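PDB 6DQX: ribonucleoside-diphosphate reductase, alpha chain from Actinobacillus ureae ATCC 25976, which is the catalytic subunit of a class Id ribonucleotide reductase and probably reduces ribonucleoside diphosphates to deoxyribonucleotides, with thioredoxin restoring its reduced state. Local coordinates for residues I522-P528 / I550-M556. Numbering follows the deposited sequence.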
# COMPACT_ATOMS: atom_id res chain seq x y z
N ILE A 522 -0.12 -22.41 20.50
CA ILE A 522 -0.75 -23.65 20.82
C ILE A 522 -1.73 -24.03 19.72
O ILE A 522 -2.79 -23.40 19.56
CB ILE A 522 -1.44 -23.58 22.19
CG1 ILE A 522 -0.39 -23.29 23.28
CG2 ILE A 522 -2.29 -24.83 22.45
CD1 ILE A 522 0.62 -24.41 23.56
N ASN A 523 -1.36 -25.09 19.03
CA ASN A 523 -2.23 -25.77 18.05
C ASN A 523 -3.00 -26.90 18.72
O ASN A 523 -2.54 -27.48 19.70
CB ASN A 523 -1.38 -26.35 16.91
CG ASN A 523 -0.72 -25.28 16.06
OD1 ASN A 523 -1.34 -24.28 15.74
ND2 ASN A 523 0.54 -25.50 15.67
N ILE A 524 -4.17 -27.23 18.18
CA ILE A 524 -4.89 -28.43 18.60
C ILE A 524 -5.30 -29.16 17.32
O ILE A 524 -5.30 -28.58 16.23
CB ILE A 524 -6.13 -28.13 19.47
CG1 ILE A 524 -7.16 -27.26 18.75
CG2 ILE A 524 -5.73 -27.45 20.78
CD1 ILE A 524 -8.48 -27.17 19.48
N MET A 525 -5.64 -30.43 17.49
CA MET A 525 -6.02 -31.29 16.38
C MET A 525 -7.31 -31.98 16.76
O MET A 525 -7.39 -32.64 17.81
CB MET A 525 -4.93 -32.30 16.08
CG MET A 525 -5.11 -32.98 14.74
SD MET A 525 -3.73 -34.06 14.35
CE MET A 525 -2.55 -32.94 13.60
N VAL A 526 -8.32 -31.83 15.90
CA VAL A 526 -9.69 -32.19 16.22
C VAL A 526 -10.29 -32.96 15.03
O VAL A 526 -10.14 -32.55 13.87
CB VAL A 526 -10.51 -30.92 16.53
CG1 VAL A 526 -11.96 -31.26 16.85
CG2 VAL A 526 -9.88 -30.16 17.70
N HIS A 527 -10.96 -34.07 15.34
CA HIS A 527 -11.64 -34.90 14.33
C HIS A 527 -12.80 -34.08 13.73
O HIS A 527 -13.54 -33.42 14.48
CB HIS A 527 -12.15 -36.18 15.00
CG HIS A 527 -12.53 -37.27 14.05
ND1 HIS A 527 -13.54 -37.14 13.12
CD2 HIS A 527 -12.07 -38.54 13.92
CE1 HIS A 527 -13.67 -38.26 12.44
NE2 HIS A 527 -12.79 -39.12 12.90
N PRO A 528 -12.98 -34.11 12.39
CA PRO A 528 -14.10 -33.34 11.78
C PRO A 528 -15.52 -33.74 12.26
O PRO A 528 -16.44 -32.93 12.21
CB PRO A 528 -13.94 -33.62 10.28
CG PRO A 528 -13.18 -34.91 10.20
CD PRO A 528 -12.21 -34.84 11.36
N ILE A 550 -4.82 -19.00 21.19
CA ILE A 550 -4.86 -20.27 20.50
C ILE A 550 -4.45 -19.98 19.05
O ILE A 550 -4.86 -18.95 18.49
CB ILE A 550 -6.26 -20.94 20.51
CG1 ILE A 550 -6.65 -21.40 21.93
CG2 ILE A 550 -6.31 -22.12 19.55
CD1 ILE A 550 -5.86 -22.58 22.45
N TYR A 551 -3.68 -20.88 18.46
CA TYR A 551 -3.15 -20.74 17.11
C TYR A 551 -4.08 -21.46 16.10
O TYR A 551 -5.19 -20.99 15.95
CB TYR A 551 -1.70 -21.22 17.10
CG TYR A 551 -0.82 -20.86 15.92
CD1 TYR A 551 -1.08 -19.76 15.10
CD2 TYR A 551 0.32 -21.62 15.65
CE1 TYR A 551 -0.22 -19.45 14.04
CE2 TYR A 551 1.17 -21.31 14.63
CZ TYR A 551 0.89 -20.23 13.82
OH TYR A 551 1.75 -19.96 12.81
N TYR A 552 -3.65 -22.52 15.43
CA TYR A 552 -4.46 -23.25 14.43
C TYR A 552 -5.28 -24.38 15.04
O TYR A 552 -4.83 -25.07 15.95
CB TYR A 552 -3.57 -23.93 13.38
CG TYR A 552 -3.13 -23.06 12.25
CD1 TYR A 552 -3.91 -22.95 11.09
CD2 TYR A 552 -1.92 -22.36 12.32
CE1 TYR A 552 -3.49 -22.15 10.03
CE2 TYR A 552 -1.49 -21.54 11.27
CZ TYR A 552 -2.28 -21.43 10.13
OH TYR A 552 -1.86 -20.62 9.09
N GLN A 553 -6.47 -24.62 14.48
CA GLN A 553 -7.21 -25.83 14.75
C GLN A 553 -7.01 -26.68 13.53
O GLN A 553 -7.52 -26.34 12.45
CB GLN A 553 -8.68 -25.53 14.98
CG GLN A 553 -9.53 -26.75 15.34
CD GLN A 553 -11.00 -26.43 15.35
OE1 GLN A 553 -11.45 -25.49 16.01
NE2 GLN A 553 -11.78 -27.25 14.64
N TYR A 554 -6.20 -27.73 13.67
CA TYR A 554 -5.97 -28.68 12.61
C TYR A 554 -7.07 -29.71 12.58
O TYR A 554 -7.78 -29.93 13.57
CB TYR A 554 -4.62 -29.38 12.77
CG TYR A 554 -3.43 -28.48 12.54
CD1 TYR A 554 -3.32 -27.72 11.37
CD2 TYR A 554 -2.39 -28.40 13.48
CE1 TYR A 554 -2.23 -26.90 11.15
CE2 TYR A 554 -1.28 -27.59 13.26
CZ TYR A 554 -1.22 -26.83 12.09
OH TYR A 554 -0.15 -26.00 11.83
N SER A 555 -7.22 -30.32 11.42
CA SER A 555 -8.17 -31.41 11.22
C SER A 555 -7.39 -32.71 11.05
O SER A 555 -6.16 -32.71 11.03
CB SER A 555 -9.02 -31.12 9.99
OG SER A 555 -10.00 -32.12 9.85
N MET A 556 -8.12 -33.82 10.95
CA MET A 556 -7.57 -35.14 10.58
C MET A 556 -8.54 -35.79 9.59
O MET A 556 -9.61 -35.24 9.33
CB MET A 556 -7.35 -36.02 11.82
CG MET A 556 -8.55 -36.09 12.76
SD MET A 556 -8.36 -37.10 14.24
CE MET A 556 -7.89 -35.86 15.45
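The last beta-alpha-beta unit of the ribonucleotide reductase barrel domain pairs Ile524 and Met525 in parallel with Gln553 and Tyr554. Ile524 is held through both backbone polar atoms: its N gives a hydrogen bond to Tyr552 O (3.2 Å), while its O takes one from Tyr554 N (2.8 Å). Val526 N continues the pattern to Tyr554 O. Earlier, where Tyr551 N reaches Ile522 O, segment 550-556 departs from regular strand, and Tyr552 N is met by an asparagine side chain rather than a backbone carbonyl of 522-528. Asn523 OD1 accepts it at 2.9 Å, in the carbonyl plane. With CG beside its own backbone N (chi1 -66°), the amide lies alongside the Tyr551 ring, the planes 19° apart, and ND2 hydrogen-bonds to Glu432. Tyr554 crosses this amide obliquely, its CE2 3.7 Å from Asn523 CG. At the far end the unbranched chain of Met556, CG between backbone N and carbonyl carbon (chi1 49°), carries SD obliquely toward the His527 imidazole; a bend at chi3 brings CE to 3.6 Å from His527 N. Ile524 and Gln553 share the face opposite Met525 and Tyr554; Ile524 meets Leu538 of crossover helix 532-544, Val526 CG2 touches Gln553 CG, Val526 also packs on Leu535, and Gln553 hydrogen-bonds to Tyr539 and Thr241. Helix 502-513 packs against Ile522 and Ile550; strand 247-249 runs antiparallel to 549-554.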